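Putative bacteriocin (Brevibacillus laterosporus, PDB 4OZK) probably kills a broad range of bacteria as a heat-stable, leaderless class IId bacteriocin with a disulfide-stapled, defensin-like structure. Local coordinates at residues 2-5 and 6-10. Residues are numbered along the deposited sequence; the frame is centred on the assembly and turned at random.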
loop_
_atom_site.group_PDB
_atom_site.type_symbol
_atom_site.label_atom_id
_atom_site.label_comp_id
_atom_site.label_asym_id
_atom_site.label_seq_id
_atom_site.Cartn_x
_atom_site.Cartn_y
_atom_site.Cartn_z
ATOM N N CYS A 2 -3.837 8.475 -3.695
ATOM C CA CYS A 2 -2.892 9.130 -2.795
ATOM C C CYS A 2 -2.237 10.317 -3.492
ATOM O O CYS A 2 -2.125 10.359 -4.721
ATOM C CB CYS A 2 -1.808 8.160 -2.324
ATOM S SG CYS A 2 -0.800 7.495 -3.685
ATOM N N GLN A 3 -1.804 11.281 -2.691
ATOM C CA GLN A 3 -1.086 12.431 -3.201
ATOM C C GLN A 3 -0.158 12.963 -2.128
ATOM O O GLN A 3 -0.488 12.934 -0.935
ATOM C CB GLN A 3 -2.073 13.523 -3.628
ATOM C CG GLN A 3 -1.902 13.937 -5.073
ATOM C CD GLN A 3 -2.857 15.023 -5.487
ATOM O OE1 GLN A 3 -4.072 14.904 -5.303
ATOM N NE2 GLN A 3 -2.316 16.099 -6.050
ATOM N N CYS A 4 1.005 13.444 -2.553
ATOM C CA CYS A 4 1.953 14.057 -1.633
ATOM C C CYS A 4 1.823 15.569 -1.745
ATOM O O CYS A 4 1.365 16.067 -2.777
ATOM C CB CYS A 4 3.371 13.583 -1.957
ATOM S SG CYS A 4 3.633 11.826 -1.548
ATOM N N PRO A 5 2.185 16.303 -0.675
ATOM C CA PRO A 5 2.076 17.766 -0.712
ATOM C C PRO A 5 2.875 18.395 -1.861
ATOM O O PRO A 5 2.421 19.386 -2.451
ATOM C CB PRO A 5 2.661 18.185 0.637
ATOM C CG PRO A 5 2.382 17.031 1.532
ATOM C CD PRO A 5 2.557 15.816 0.666
ATOM N N ASP A 6 4.045 17.834 -2.164
ATOM C CA ASP A 6 4.837 18.273 -3.317
ATOM C C ASP A 6 5.010 17.162 -4.345
ATOM O O ASP A 6 4.558 17.276 -5.483
ATOM C CB ASP A 6 6.217 18.772 -2.879
ATOM C CG ASP A 6 6.155 20.091 -2.178
ATOM O OD1 ASP A 6 5.211 20.861 -2.464
ATOM O OD2 ASP A 6 7.048 20.347 -1.339
ATOM N N ALA A 7 5.670 16.085 -3.932
ATOM C CA ALA A 7 5.973 14.995 -4.843
ATOM C C ALA A 7 6.220 13.674 -4.120
ATOM O O ALA A 7 6.608 13.645 -2.941
ATOM C CB ALA A 7 7.177 15.355 -5.696
ATOM N N ILE A 8 5.989 12.589 -4.855
ATOM C CA ILE A 8 6.379 11.245 -4.439
ATOM C C ILE A 8 7.880 11.026 -4.739
ATOM O O ILE A 8 8.342 11.307 -5.851
ATOM C CB ILE A 8 5.519 10.180 -5.169
ATOM C CG1 ILE A 8 4.063 10.245 -4.693
ATOM C CG2 ILE A 8 6.084 8.771 -4.971
ATOM C CD1 ILE A 8 3.100 9.392 -5.510
ATOM N N SER A 9 8.637 10.547 -3.747
ATOM C CA SER A 9 10.068 10.270 -3.923
ATOM C C SER A 9 10.376 8.777 -3.925
ATOM O O SER A 9 11.482 8.362 -4.294
ATOM C CB SER A 9 10.890 10.947 -2.825
ATOM O OG SER A 9 10.471 10.520 -1.544
ATOM N N GLY A 10 9.407 7.965 -3.511
ATOM C CA GLY A 10 9.660 6.545 -3.349
ATOM C C GLY A 10 8.406 5.708 -3.280
ATOM O O GLY A 10 7.295 6.242 -3.261
#
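Cys-4 and Ile-8, four residues apart, meet where the N-terminal arm bends back to enter strand 8-19, and their apolar contact illustrates how a disulfide sulfur can reach across a short turn to touch an aliphatic branch. SG of Cys-4 lies 3.5 Å from CG1 of Ile-8. The cysteine sulfur stands opposite its own carbonyl carbon (chi1 -70°), which swings it across the bend, while the isoleucine presents the methylene of its longer branch. CB of Cys-4, meanwhile, approaches the peptide of Ala-7, with 3.4 Å to Ala-7 O, so that the cysteine rests against two successive residues of the returning chain.

The backbone makes the reversal at Pro-5 and Asp-6, bringing the CA atoms of Cys-4 and Ala-7 to within 5.2 Å. Residues 4-7 thus form an open beta turn, without the closing hydrogen bond from Ala-7 N to Cys-4 O. The proline contributes its ring-restricted phi (-58°). The carboxylate of Asp-6 turns back beside the preceding peptide, placing OD1 3.2 Å from Pro-5 O. Since both oxygens are acceptors, this approach is probably mildly unfavourable and brings no bond.

Covalent and main-chain links outside the turn tie it to the three-stranded sheet. Cys-4 is joined to Cys-33 at the end of strand 24-33, Cys-2 to Cys-41 on strand 38-48, and Ala-7 pairs through its backbone with Met-34. Just beyond, a classic beta bulge sets Ser-9 and Gly-10 together against Ile-32 of strand 24-33.

The chemistry implies a surface turn to whose bend the proline ring probably contributes, with a sulfur–aliphatic contact across it and lasting restraint supplied by disulfides that tether the arm to the defensin-like sheet, consistent with the peptide's heat stability.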